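Local coordinates for uncharacterized protein (Cytophaga hutchinsonii ATCC 33406, PDB 3FF4) that is of unknown function but has a Rossmann-like fold of the CoA-binding family and probably binds coenzyme A or a related nucleotide, at residues A[4-9]-A[31-36]; A[24-29]-A[112-117]; A[53-58]-A[78-83]; A[62-67]-A[86-91]; A[69-74]-A[92-97]. All blocks are in the same frame, centred on the assembly; numbering follows the deposited sequence.

Contact 1. Residues A[4-9]-A[31-36]; sequences MKKTLI and GHEFIP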
# COMPACT_ATOMS: atom_id res chain seq x y z
N MSE A 4 -2.22 -14.17 -6.59
CA MSE A 4 -2.83 -12.86 -6.64
C MSE A 4 -3.10 -12.40 -5.22
O MSE A 4 -3.59 -13.17 -4.40
CB MSE A 4 -4.10 -12.90 -7.47
CG MSE A 4 -3.85 -13.32 -8.93
SE MSE A 4 -2.35 -12.34 -9.82
CE MSE A 4 -0.83 -13.53 -9.45
N LYS A 5 -2.73 -11.16 -4.92
CA LYS A 5 -2.95 -10.59 -3.60
C LYS A 5 -3.71 -9.28 -3.72
O LYS A 5 -3.30 -8.38 -4.46
CB LYS A 5 -1.62 -10.38 -2.89
CG LYS A 5 -0.82 -11.65 -2.81
CD LYS A 5 0.46 -11.48 -2.07
CE LYS A 5 1.09 -12.83 -1.87
NZ LYS A 5 2.41 -12.66 -1.26
N LYS A 6 -4.81 -9.17 -2.99
CA LYS A 6 -5.53 -7.91 -2.91
C LYS A 6 -4.70 -6.87 -2.18
O LYS A 6 -4.40 -7.00 -0.98
CB LYS A 6 -6.88 -8.07 -2.23
CG LYS A 6 -7.57 -6.72 -2.07
CD LYS A 6 -9.03 -6.82 -2.29
CE LYS A 6 -9.70 -7.42 -1.14
NZ LYS A 6 -11.08 -7.73 -1.58
N THR A 7 -4.34 -5.82 -2.91
CA THR A 7 -3.31 -4.86 -2.49
C THR A 7 -3.86 -3.43 -2.41
O THR A 7 -4.31 -2.84 -3.41
CB THR A 7 -2.09 -4.90 -3.43
OG1 THR A 7 -1.56 -6.24 -3.41
CG2 THR A 7 -1.01 -3.91 -2.96
N LEU A 8 -3.82 -2.86 -1.22
CA LEU A 8 -4.30 -1.48 -1.04
C LEU A 8 -3.07 -0.55 -1.13
O LEU A 8 -2.09 -0.73 -0.38
CB LEU A 8 -5.03 -1.34 0.31
CG LEU A 8 -5.78 -0.02 0.60
CD1 LEU A 8 -7.01 -0.38 1.42
CD2 LEU A 8 -4.87 0.97 1.36
N ILE A 9 -3.14 0.43 -2.03
CA ILE A 9 -2.09 1.47 -2.16
C ILE A 9 -2.50 2.68 -1.36
O ILE A 9 -3.49 3.35 -1.69
CB ILE A 9 -1.92 1.90 -3.64
CG1 ILE A 9 -1.72 0.65 -4.51
CG2 ILE A 9 -0.81 3.02 -3.78
CD1 ILE A 9 -1.66 0.92 -6.06
N GLY A 31 -1.83 -8.76 -12.39
CA GLY A 31 -3.13 -9.41 -12.15
C GLY A 31 -3.66 -9.29 -10.72
O GLY A 31 -4.72 -9.84 -10.39
N HIS A 32 -2.93 -8.58 -9.87
CA HIS A 32 -3.42 -8.28 -8.53
C HIS A 32 -4.52 -7.22 -8.58
O HIS A 32 -4.43 -6.29 -9.38
CB HIS A 32 -2.28 -7.76 -7.65
CG HIS A 32 -1.12 -8.71 -7.58
ND1 HIS A 32 -1.11 -9.80 -6.74
CD2 HIS A 32 0.05 -8.74 -8.25
CE1 HIS A 32 0.03 -10.46 -6.89
NE2 HIS A 32 0.75 -9.83 -7.81
N GLU A 33 -5.54 -7.38 -7.74
CA GLU A 33 -6.52 -6.31 -7.52
C GLU A 33 -5.87 -5.21 -6.66
O GLU A 33 -5.42 -5.46 -5.54
CB GLU A 33 -7.77 -6.86 -6.83
CG GLU A 33 -8.67 -5.79 -6.26
CD GLU A 33 -9.97 -6.35 -5.71
OE1 GLU A 33 -9.98 -7.52 -5.21
OE2 GLU A 33 -10.99 -5.63 -5.79
N PHE A 34 -5.78 -4.00 -7.22
CA PHE A 34 -5.26 -2.85 -6.45
C PHE A 34 -6.41 -1.95 -6.00
O PHE A 34 -7.44 -1.82 -6.72
CB PHE A 34 -4.19 -2.05 -7.22
CG PHE A 34 -4.74 -1.16 -8.29
CD1 PHE A 34 -4.97 0.20 -8.03
CD2 PHE A 34 -5.05 -1.67 -9.55
CE1 PHE A 34 -5.52 1.03 -9.02
CE2 PHE A 34 -5.60 -0.86 -10.54
CZ PHE A 34 -5.82 0.51 -10.27
N ILE A 35 -6.25 -1.34 -4.83
CA ILE A 35 -7.24 -0.40 -4.33
C ILE A 35 -6.58 0.94 -3.96
O ILE A 35 -5.82 0.97 -2.99
CB ILE A 35 -8.01 -0.95 -3.12
CG1 ILE A 35 -8.68 -2.30 -3.48
CG2 ILE A 35 -9.05 0.10 -2.62
CD1 ILE A 35 -9.14 -3.07 -2.28
N PRO A 36 -6.89 2.03 -4.71
CA PRO A 36 -6.22 3.32 -4.47
C PRO A 36 -6.88 4.15 -3.36
O PRO A 36 -8.08 4.52 -3.49
CB PRO A 36 -6.34 4.05 -5.80
CG PRO A 36 -7.52 3.40 -6.51
CD PRO A 36 -7.78 2.06 -5.90
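Lys5 N donates to His32 ND1 over 2.8 Å with an angle of 165° at the hydrogen, and the donor lies in the imidazole plane at the ring's edge. Farther along, the two chains exchange three backbone bonds: Thr7 N to Glu33 O (2.9 Å), Ile35 N to Thr7 O (2.8 Å) and Ile9 N to Ile35 O (2.9 Å). Lys6 CG is anti to the backbone N (chi1 176°), which lays the chain alongside Glu33; a long salt bridge of 3.8 Å joins NZ to OE1, and NZ also makes a weak bond to Glu57 O.

The backbone ladder pairs Thr7, Leu8 and Ile9 with Phe34, Ile35 and Pro36 in parallel register. It joins strands 7-10 and 34-37, the ends of a Rossmann beta-alpha-beta unit whose crossover is helix 19-30.

The selenium of Met4, a selenomethionine, lies over one face of His32, with SE 4.2 Å from the ring centroid; Phe122 meets the ring edge-to-face. Placing an alanine at His32 would probably leave Lys5 N without its acceptor and Met4 SE without the ring beneath it. Lys6 CD packs on Ile35 CD1 (3.8 Å), and Ile9 CD1 approaches Phe34 CD1 obliquely at 3.9 Å.

Contact 2. Residues A[24-29]-A[112-117]; sequences AERLKS and CTLVML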
# COMPACT_ATOMS: atom_id res chain seq x y z
N ALA A 24 0.64 0.81 -9.07
CA ALA A 24 -0.68 0.40 -9.55
C ALA A 24 -0.57 -0.27 -10.90
O ALA A 24 -1.16 -1.34 -11.10
CB ALA A 24 -1.65 1.58 -9.60
N GLU A 25 0.24 0.33 -11.79
CA GLU A 25 0.50 -0.23 -13.13
C GLU A 25 1.13 -1.63 -13.07
O GLU A 25 0.68 -2.52 -13.78
CB GLU A 25 1.44 0.66 -13.95
CG GLU A 25 0.82 1.93 -14.47
CD GLU A 25 1.77 2.71 -15.39
OE1 GLU A 25 2.98 2.83 -15.07
OE2 GLU A 25 1.28 3.22 -16.44
N ARG A 26 2.16 -1.81 -12.24
CA ARG A 26 2.79 -3.13 -12.14
C ARG A 26 1.84 -4.14 -11.48
O ARG A 26 1.74 -5.27 -11.94
CB ARG A 26 4.15 -3.10 -11.43
CG ARG A 26 5.25 -2.30 -12.10
CD ARG A 26 5.73 -2.89 -13.42
NE ARG A 26 4.94 -2.35 -14.52
CZ ARG A 26 4.42 -3.08 -15.50
NH1 ARG A 26 4.61 -4.38 -15.55
NH2 ARG A 26 3.70 -2.50 -16.44
N LEU A 27 1.17 -3.75 -10.39
CA LEU A 27 0.22 -4.65 -9.73
C LEU A 27 -0.83 -5.11 -10.71
O LEU A 27 -1.11 -6.31 -10.85
CB LEU A 27 -0.44 -3.95 -8.54
CG LEU A 27 0.46 -3.78 -7.32
CD1 LEU A 27 -0.06 -2.68 -6.39
CD2 LEU A 27 0.67 -5.13 -6.55
N LYS A 28 -1.40 -4.13 -11.41
CA LYS A 28 -2.43 -4.41 -12.39
C LYS A 28 -1.93 -5.35 -13.47
O LYS A 28 -2.60 -6.33 -13.77
CB LYS A 28 -3.00 -3.14 -13.00
CG LYS A 28 -4.06 -3.44 -14.03
CD LYS A 28 -4.75 -2.18 -14.54
CE LYS A 28 -5.44 -2.48 -15.87
NZ LYS A 28 -6.83 -2.08 -15.69
N SER A 29 -0.74 -5.09 -14.02
CA SER A 29 -0.28 -5.93 -15.15
C SER A 29 0.08 -7.31 -14.66
O SER A 29 0.12 -8.25 -15.45
CB SER A 29 0.89 -5.31 -15.92
OG SER A 29 2.04 -5.26 -15.09
N CYS A 112 10.98 -2.40 -2.31
CA CYS A 112 10.26 -1.67 -3.34
C CYS A 112 9.27 -2.62 -3.99
O CYS A 112 9.64 -3.71 -4.48
CB CYS A 112 11.24 -1.10 -4.37
SG CYS A 112 10.45 -0.50 -5.87
N THR A 113 7.99 -2.23 -3.97
CA THR A 113 6.94 -2.99 -4.63
C THR A 113 7.30 -3.37 -6.06
O THR A 113 7.05 -4.49 -6.46
CB THR A 113 5.57 -2.25 -4.59
OG1 THR A 113 5.20 -2.01 -3.21
CG2 THR A 113 4.46 -3.10 -5.30
N LEU A 114 7.89 -2.45 -6.84
CA LEU A 114 8.26 -2.74 -8.23
C LEU A 114 9.33 -3.84 -8.32
O LEU A 114 9.18 -4.81 -9.06
CB LEU A 114 8.74 -1.48 -8.96
CG LEU A 114 7.91 -0.19 -8.86
CD1 LEU A 114 8.53 0.96 -9.72
CD2 LEU A 114 6.48 -0.48 -9.32
N VAL A 115 10.40 -3.69 -7.53
CA VAL A 115 11.47 -4.68 -7.46
C VAL A 115 10.93 -6.04 -7.03
O VAL A 115 11.28 -7.07 -7.63
CB VAL A 115 12.62 -4.20 -6.56
CG1 VAL A 115 13.66 -5.31 -6.35
CG2 VAL A 115 13.26 -2.97 -7.20
N MSE A 116 10.05 -6.03 -6.03
CA MSE A 116 9.47 -7.26 -5.54
C MSE A 116 8.66 -8.00 -6.60
O MSE A 116 8.75 -9.22 -6.74
CB MSE A 116 8.67 -7.01 -4.26
CG MSE A 116 9.58 -6.70 -3.08
SE MSE A 116 8.50 -5.87 -1.67
CE MSE A 116 7.45 -7.42 -1.03
N LEU A 117 7.87 -7.26 -7.38
CA LEU A 117 7.07 -7.88 -8.41
C LEU A 117 8.00 -8.49 -9.46
O LEU A 117 7.76 -9.60 -9.95
CB LEU A 117 6.07 -6.87 -9.03
CG LEU A 117 4.81 -6.65 -8.17
CD1 LEU A 117 4.13 -5.30 -8.42
CD2 LEU A 117 3.81 -7.83 -8.39
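Arg26 meets Leu114 and Leu117 with the aliphatic base of its side chain, and each atom can be followed outward. CB lies 3.7 Å from Leu117 CD1 and also faces Leu114 CD2. CG, placed beside the backbone N and anti to the carbonyl carbon (chi1 -63°), comes to 3.5 Å from the same Leu114 CD2, the closest approach between the two segments. From there the chain bends twice, at chi2 and again at chi3, which turns CD, NE and the guanidinium away from the second helix and back over its own, toward Ser29. NH1 comes near Ser29 OG, but the angle is too poor for a hydrogen bond; OG instead donates to Arg26 O at 3.2 Å. The arginine thus contributes only CB and CG, and no hydrogen bond crosses the contact.

Leu27 adds the more deeply buried half. Its CD2 meets Leu117 CD1 at 3.9 Å, the two side chains crossing at about a right angle. Leu117 CD1 also touches Arg26 CB, so it sits between the two residues. Thr113 CG2 is a looser neighbour of Leu27 CD2, at 4.5 Å.

The short helical segments run nearly parallel, 24° apart, with axes 9.8 Å from each other at closest. Both helices lie on one face of the parallel sheet: Leu27 rests on Thr7 and Ile9 of strand 7-10, Thr113 and Met116 rest on Ile87 of strand 85-88, and Phe122 packs against Leu27 and Leu117.

Contact 3. Residues A[53-58]-A[78-83]; sequences RPVIEG and ILSLKP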
# COMPACT_ATOMS: atom_id res chain seq x y z
N ARG A 53 -11.74 6.69 4.49
CA ARG A 53 -11.05 5.51 4.95
C ARG A 53 -12.02 4.33 5.23
O ARG A 53 -12.21 3.92 6.38
CB ARG A 53 -10.16 5.86 6.16
CG ARG A 53 -9.09 6.91 5.85
CD ARG A 53 -8.02 6.39 4.84
NE ARG A 53 -6.94 7.35 4.55
CZ ARG A 53 -6.96 8.30 3.59
NH1 ARG A 53 -8.01 8.46 2.78
NH2 ARG A 53 -5.91 9.11 3.44
N PRO A 54 -12.64 3.76 4.17
CA PRO A 54 -13.54 2.63 4.46
C PRO A 54 -12.73 1.39 4.87
O PRO A 54 -11.66 1.13 4.30
CB PRO A 54 -14.22 2.40 3.11
CG PRO A 54 -13.12 2.76 2.10
CD PRO A 54 -12.53 4.01 2.72
N VAL A 55 -13.22 0.64 5.86
CA VAL A 55 -12.53 -0.59 6.27
C VAL A 55 -12.87 -1.72 5.27
O VAL A 55 -13.92 -2.35 5.35
CB VAL A 55 -12.82 -1.00 7.74
CG1 VAL A 55 -12.01 -2.24 8.12
CG2 VAL A 55 -12.49 0.16 8.68
N ILE A 56 -11.97 -1.94 4.33
CA ILE A 56 -12.19 -2.89 3.27
C ILE A 56 -11.74 -4.27 3.74
O ILE A 56 -10.65 -4.42 4.31
CB ILE A 56 -11.47 -2.43 1.95
CG1 ILE A 56 -12.17 -1.17 1.40
CG2 ILE A 56 -11.44 -3.56 0.90
CD1 ILE A 56 -11.32 -0.33 0.44
N GLU A 57 -12.58 -5.27 3.52
CA GLU A 57 -12.26 -6.62 3.95
C GLU A 57 -11.37 -7.37 2.95
O GLU A 57 -11.36 -7.07 1.75
CB GLU A 57 -13.53 -7.40 4.31
CG GLU A 57 -14.12 -6.96 5.63
CD GLU A 57 -15.43 -7.63 5.92
OE1 GLU A 57 -16.29 -7.68 5.02
OE2 GLU A 57 -15.62 -8.13 7.05
N GLY A 58 -10.60 -8.32 3.47
CA GLY A 58 -9.72 -9.16 2.66
C GLY A 58 -8.48 -8.53 2.05
O GLY A 58 -7.93 -9.09 1.11
N ILE A 78 -4.65 1.33 9.26
CA ILE A 78 -3.87 0.19 8.78
C ILE A 78 -4.17 -1.05 9.65
O ILE A 78 -4.50 -2.12 9.12
CB ILE A 78 -2.35 0.52 8.70
CG1 ILE A 78 -2.09 1.61 7.63
CG2 ILE A 78 -1.55 -0.74 8.40
CD1 ILE A 78 -0.81 2.41 7.82
N LEU A 79 -4.10 -0.88 10.98
CA LEU A 79 -4.46 -1.94 11.93
C LEU A 79 -5.88 -2.47 11.69
O LEU A 79 -6.07 -3.68 11.60
CB LEU A 79 -4.28 -1.46 13.38
CG LEU A 79 -2.85 -1.20 13.89
CD1 LEU A 79 -2.89 -0.70 15.33
CD2 LEU A 79 -1.96 -2.45 13.80
N SER A 80 -6.88 -1.58 11.58
CA SER A 80 -8.26 -2.04 11.33
C SER A 80 -8.41 -2.85 10.02
O SER A 80 -9.34 -3.64 9.90
CB SER A 80 -9.26 -0.88 11.33
OG SER A 80 -9.21 -0.18 10.09
N LEU A 81 -7.51 -2.66 9.05
CA LEU A 81 -7.58 -3.47 7.85
C LEU A 81 -7.10 -4.91 8.09
O LEU A 81 -7.37 -5.81 7.27
CB LEU A 81 -6.79 -2.84 6.71
CG LEU A 81 -7.30 -1.51 6.15
CD1 LEU A 81 -6.24 -0.90 5.19
CD2 LEU A 81 -8.63 -1.75 5.45
N LYS A 82 -6.37 -5.12 9.18
CA LYS A 82 -5.76 -6.42 9.50
C LYS A 82 -5.11 -7.08 8.26
O LYS A 82 -5.41 -8.23 7.95
CB LYS A 82 -6.80 -7.37 10.14
CG LYS A 82 -7.33 -6.88 11.49
CD LYS A 82 -8.25 -7.94 12.15
CE LYS A 82 -7.48 -8.75 13.25
NZ LYS A 82 -8.07 -10.11 13.56
N PRO A 83 -4.22 -6.37 7.55
CA PRO A 83 -3.62 -7.00 6.38
C PRO A 83 -2.65 -8.08 6.82
O PRO A 83 -2.21 -8.05 7.95
CB PRO A 83 -2.82 -5.86 5.74
CG PRO A 83 -2.46 -4.97 6.87
CD PRO A 83 -3.66 -5.02 7.81
O HOH W 1 -8.75 -6.08 4.89
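Val55 and Leu81 mark the closest backbone approach, their CA atoms 5.9 Å apart, where the irregular segment 53-58 passes the C-terminal turn of helix 75-81; Lys82, with positive phi, then takes the chain out of helical geometry. No direct hydrogen bond joins the two segments, so the side chains make the contact.

The two methyls of Val55 both reach Ser80. CG1, anti to the backbone N (chi1 -177°), lies 3.5 Å from Ser80 O, and CG2 lies 3.6 Å from Ser80 OG. That hydroxyl is hydrogen-bonded to Tyr77 O in its own helix, and the Val55 methyls pack against it. Leu81 reaches farther under the loop and packs mainly on the Ile56 backbone: its CD2 is 3.5 Å from Ile56 N, with Ile56 O equally near, while the closest side-chain atom, Val55 CG1, is at 4.3 Å.

Helix 75-81 belongs to the crossover that leads from strand 61-64 to strand 85-88 in the Rossmann-like sheet, and segment 53-58 is part of the loop that brings the chain into strand 61-64. Loop and helix end thus meet near the N-terminal end of that strand, where Leu81 also packs on Val62.

Polar links supplement the packing. A water lies between two carbonyls, 2.6 Å from Ile56 O and 2.8 Å from Leu81 O, and probably cannot serve all its acceptors at once. Pro54 O accepts from Tyr77 OH.

Contact 4. Residues A[62-67]-A[86-91]; sequences VTLYIN and VIFNPG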
# COMPACT_ATOMS: atom_id res chain seq x y z
N VAL A 62 -0.97 -3.96 2.41
CA VAL A 62 -1.02 -2.51 2.27
C VAL A 62 0.37 -2.10 1.75
O VAL A 62 1.40 -2.45 2.34
CB VAL A 62 -1.38 -1.81 3.58
CG1 VAL A 62 -1.25 -0.26 3.44
CG2 VAL A 62 -2.82 -2.22 4.04
N THR A 63 0.41 -1.42 0.61
CA THR A 63 1.68 -0.86 0.12
C THR A 63 1.70 0.67 0.29
O THR A 63 0.82 1.41 -0.21
CB THR A 63 2.06 -1.35 -1.33
OG1 THR A 63 3.41 -0.95 -1.67
CG2 THR A 63 1.03 -0.84 -2.40
N LEU A 64 2.69 1.12 1.04
CA LEU A 64 2.76 2.48 1.54
C LEU A 64 3.53 3.43 0.65
O LEU A 64 4.71 3.18 0.33
CB LEU A 64 3.46 2.49 2.89
CG LEU A 64 2.69 2.02 4.12
CD1 LEU A 64 3.66 2.10 5.28
CD2 LEU A 64 1.50 2.94 4.36
N TYR A 65 2.87 4.54 0.29
CA TYR A 65 3.52 5.62 -0.43
C TYR A 65 3.24 6.94 0.25
O TYR A 65 2.98 7.90 -0.43
CB TYR A 65 3.10 5.66 -1.91
CG TYR A 65 3.69 4.51 -2.66
CD1 TYR A 65 5.02 4.56 -3.11
CD2 TYR A 65 2.95 3.32 -2.85
CE1 TYR A 65 5.60 3.46 -3.78
CE2 TYR A 65 3.53 2.22 -3.54
CZ TYR A 65 4.83 2.31 -3.99
OH TYR A 65 5.42 1.24 -4.62
N ILE A 66 3.23 6.97 1.59
CA ILE A 66 3.08 8.22 2.34
C ILE A 66 4.28 8.28 3.26
O ILE A 66 4.79 7.25 3.67
CB ILE A 66 1.77 8.26 3.19
CG1 ILE A 66 1.52 6.90 3.86
CG2 ILE A 66 0.55 8.62 2.32
CD1 ILE A 66 0.47 6.98 5.00
N ASN A 67 4.76 9.48 3.54
CA ASN A 67 5.94 9.65 4.34
C ASN A 67 5.59 9.34 5.81
O ASN A 67 4.39 9.34 6.19
CB ASN A 67 6.54 11.06 4.14
CG ASN A 67 5.65 12.21 4.71
OD1 ASN A 67 5.01 12.09 5.75
ND2 ASN A 67 5.64 13.34 4.01
N VAL A 86 2.47 -5.32 5.38
CA VAL A 86 2.54 -3.93 5.00
C VAL A 86 3.94 -3.70 4.39
O VAL A 86 4.95 -4.05 5.00
CB VAL A 86 2.30 -2.98 6.19
CG1 VAL A 86 2.51 -1.52 5.79
CG2 VAL A 86 0.87 -3.13 6.77
N ILE A 87 3.97 -3.15 3.17
CA ILE A 87 5.26 -2.86 2.49
C ILE A 87 5.66 -1.39 2.66
O ILE A 87 4.87 -0.47 2.35
CB ILE A 87 5.23 -3.18 0.99
CG1 ILE A 87 4.85 -4.64 0.76
CG2 ILE A 87 6.63 -2.84 0.32
CD1 ILE A 87 4.61 -5.02 -0.72
N PHE A 88 6.86 -1.18 3.23
CA PHE A 88 7.52 0.14 3.34
C PHE A 88 8.44 0.38 2.13
O PHE A 88 9.62 -0.03 2.13
CB PHE A 88 8.31 0.20 4.66
CG PHE A 88 7.43 0.13 5.86
CD1 PHE A 88 7.05 1.28 6.53
CD2 PHE A 88 6.87 -1.08 6.25
CE1 PHE A 88 6.18 1.20 7.61
CE2 PHE A 88 5.99 -1.15 7.32
CZ PHE A 88 5.66 -0.03 8.00
N ASN A 89 7.88 1.04 1.10
CA ASN A 89 8.65 1.41 -0.10
C ASN A 89 9.67 2.51 0.26
O ASN A 89 9.53 3.13 1.32
CB ASN A 89 7.69 1.82 -1.23
CG ASN A 89 6.71 0.73 -1.53
OD1 ASN A 89 7.05 -0.26 -2.17
ND2 ASN A 89 5.51 0.85 -1.01
N PRO A 90 10.69 2.72 -0.59
CA PRO A 90 11.74 3.67 -0.29
C PRO A 90 11.25 5.04 0.16
O PRO A 90 10.43 5.70 -0.51
CB PRO A 90 12.56 3.73 -1.60
CG PRO A 90 12.50 2.26 -2.07
CD PRO A 90 10.99 1.97 -1.83
N GLY A 91 11.78 5.44 1.31
CA GLY A 91 11.48 6.70 1.96
C GLY A 91 10.26 6.65 2.87
O GLY A 91 9.90 7.66 3.48
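Strands 61-64 and 85-88 are parallel neighbours in the Rossmann-like sheet, and Val62 and Thr63 pair in register with Val86 and Ile87. The ladder rests on Ile87 N to Val62 O (2.8 Å) and Leu64 N to Ile87 O (3.0 Å).

Just past the second strand, the Asn89 amide ties the strand ends together. Its ND2 spends both N-H groups across the contact, one on Thr63 OG1 at 2.8 Å and one on Leu64 O at 2.8 Å. Both acceptors lie in the amide plane, and the bond to Leu64 is almost straight, 175° at the hydrogen, although the donor stands above the plane of that carbonyl. With CG beside the backbone N (chi1 -56°), the amide comes over the Tyr65 ring and stacks on it, their planes 7° apart, with ND2 3.3 Å above the ring and shifted toward its rim. Asn89 OD1 is bonded to Thr113 OG1, which is also bonded to Thr63 OG1; together these bonds fix the rotation of the amide and satisfy its buried polar atoms.

On the other face of the sheet, Leu64 and Phe88 lie side by side. Leu64 CD1 makes a CH-pi contact over the Phe88 ring, 3.9 Å from its centroid, and touches Val86 CG1 at 3.8 Å. Leu97 and Leu101 of helix 95-103 back the phenyl group.

Parallel strands joined by helical crossovers, here helices 68-71 and 75-81, are the hallmark of Rossmann folds, which usually bind the nucleotide at the C-terminal strand ends; Asn89 braces that side structurally.

Contact 5. Residues A[69-74]-A[92-97]; sequences QNQLSE and TENEEL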
# COMPACT_ATOMS: atom_id res chain seq x y z
N GLN A 69 5.78 10.98 8.59
CA GLN A 69 4.98 12.01 9.26
C GLN A 69 3.48 11.83 8.98
O GLN A 69 2.67 11.81 9.92
CB GLN A 69 5.44 13.43 8.87
CG GLN A 69 6.67 13.91 9.62
CD GLN A 69 7.39 15.03 8.89
OE1 GLN A 69 7.43 15.07 7.65
NE2 GLN A 69 7.97 15.96 9.65
N ASN A 70 3.13 11.64 7.71
CA ASN A 70 1.74 11.42 7.28
C ASN A 70 1.15 10.06 7.66
O ASN A 70 -0.06 9.88 7.59
CB ASN A 70 1.57 11.65 5.77
CG ASN A 70 1.78 13.11 5.37
OD1 ASN A 70 1.48 14.03 6.13
ND2 ASN A 70 2.31 13.32 4.17
N GLN A 71 2.00 9.11 8.06
CA GLN A 71 1.55 7.79 8.46
C GLN A 71 0.88 7.84 9.83
O GLN A 71 -0.02 7.08 10.08
CB GLN A 71 2.72 6.80 8.53
CG GLN A 71 3.27 6.35 7.19
CD GLN A 71 4.60 5.62 7.33
OE1 GLN A 71 4.89 5.04 8.39
NE2 GLN A 71 5.40 5.62 6.26
N LEU A 72 1.35 8.73 10.70
CA LEU A 72 0.78 8.86 12.05
C LEU A 72 -0.74 8.82 12.07
O LEU A 72 -1.35 8.07 12.84
CB LEU A 72 1.26 10.16 12.68
CG LEU A 72 2.47 10.10 13.62
CD1 LEU A 72 3.58 9.20 13.13
CD2 LEU A 72 2.99 11.54 13.85
N SER A 73 -1.37 9.60 11.20
CA SER A 73 -2.84 9.67 11.18
C SER A 73 -3.48 8.39 10.59
O SER A 73 -4.70 8.26 10.59
CB SER A 73 -3.28 10.89 10.37
OG SER A 73 -2.74 10.80 9.06
N GLU A 74 -2.65 7.46 10.10
CA GLU A 74 -3.15 6.23 9.44
C GLU A 74 -2.91 4.91 10.20
O GLU A 74 -3.36 3.85 9.75
CB GLU A 74 -2.53 6.09 8.03
CG GLU A 74 -2.66 7.31 7.12
CD GLU A 74 -4.10 7.53 6.58
OE1 GLU A 74 -4.97 6.63 6.66
OE2 GLU A 74 -4.36 8.63 6.08
N THR A 92 9.61 5.49 3.00
CA THR A 92 8.46 5.40 3.91
C THR A 92 8.83 4.66 5.20
O THR A 92 7.98 4.51 6.09
CB THR A 92 7.24 4.71 3.25
OG1 THR A 92 7.54 3.32 3.07
CG2 THR A 92 6.88 5.35 1.90
N GLU A 93 10.07 4.19 5.30
CA GLU A 93 10.50 3.39 6.46
C GLU A 93 10.17 4.10 7.78
O GLU A 93 10.42 5.30 7.95
CB GLU A 93 12.02 3.07 6.42
CG GLU A 93 12.49 2.17 5.27
CD GLU A 93 12.77 2.93 3.96
OE1 GLU A 93 12.38 4.12 3.84
OE2 GLU A 93 13.35 2.33 3.02
N ASN A 94 9.64 3.34 8.73
CA ASN A 94 9.14 3.91 9.96
C ASN A 94 9.24 2.84 11.03
O ASN A 94 8.41 1.94 11.10
CB ASN A 94 7.69 4.40 9.76
CG ASN A 94 7.07 4.98 11.03
OD1 ASN A 94 7.65 4.89 12.11
ND2 ASN A 94 5.88 5.58 10.89
N GLU A 95 10.29 2.91 11.85
CA GLU A 95 10.55 1.82 12.78
C GLU A 95 9.43 1.64 13.79
O GLU A 95 9.03 0.51 14.04
CB GLU A 95 11.91 1.96 13.48
CG GLU A 95 12.20 0.77 14.37
CD GLU A 95 13.66 0.66 14.75
OE1 GLU A 95 14.44 0.12 13.93
OE2 GLU A 95 14.01 1.10 15.86
N GLU A 96 8.91 2.73 14.34
CA GLU A 96 7.77 2.67 15.25
C GLU A 96 6.58 1.93 14.62
O GLU A 96 5.99 1.03 15.24
CB GLU A 96 7.33 4.06 15.72
CG GLU A 96 5.92 4.05 16.30
CD GLU A 96 5.47 5.40 16.82
OE1 GLU A 96 5.23 6.32 16.00
OE2 GLU A 96 5.34 5.54 18.06
N LEU A 97 6.25 2.28 13.38
CA LEU A 97 5.11 1.60 12.75
C LEU A 97 5.39 0.12 12.46
O LEU A 97 4.52 -0.73 12.66
CB LEU A 97 4.56 2.36 11.51
CG LEU A 97 3.37 1.63 10.83
CD1 LEU A 97 2.22 1.42 11.79
CD2 LEU A 97 2.84 2.34 9.56
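Gln71 NE2 is gripped by two carbonyls, Thr92 O at 2.8 Å across the contact and Ile66 O just ahead of its own helix. The bond to Thr92 runs in the carbonyl plane on a lone pair, and the acceptor lies in the Gln71 amide plane. The other end of the same amide accepts, with OE1 2.7 Å from Asn94 ND2, the donor standing 39° out of the carbonyl plane. Gln71 gets there because its CG lies beside the backbone N (chi1 -73°) and the chain beyond is extended, which lets it slide past Asn94 in the opposite direction.

Asn94 is the N-cap of helix 95-103: its OD1 takes a weak bond from Leu97 N at 3.2 Å, and its ND2 is also hydrogen-bonded to Tyr75 OH. The glutamine thus links the short, weakly bonded helix 68-71, which follows strand 61-64, to the loop and helix start that follow strand 85-88, at the C-terminal side of the Rossmann-like sheet.

If an alanine stood at Gln71, Thr92 O, Ile66 O and Asn94 ND2 would probably each lose a mate, leaving the capping amide less firmly held. Leu97 CD2 packs on Gln71 OE1 at 3.6 Å, and Phe88 lies against Gln71, Asn94 and Leu97.

Contacts 1 and 4 belong to one sheet, joined where Leu8 O meets Thr63 N at 2.8 Å; their centres are about 14 Å apart. The helices of contact 2 pack on one face and touch both: Ala24 CB lies 3.6 Å from Ile9 CD1, and Thr113 OG1 lies 2.6 Å from Thr63 OG1. Contacts 3 and 5 belong to the other side and are linked by the salt bridge from Arg53 NE to Glu74 OE1 (3.0 Å), while contacts 2 and 3 stay about 12 Å apart at their nearest atoms. Contacts 4 and 5, with centres about 9 Å apart, gather at the C-terminal strand ends, where a nucleotide site would be expected in this family.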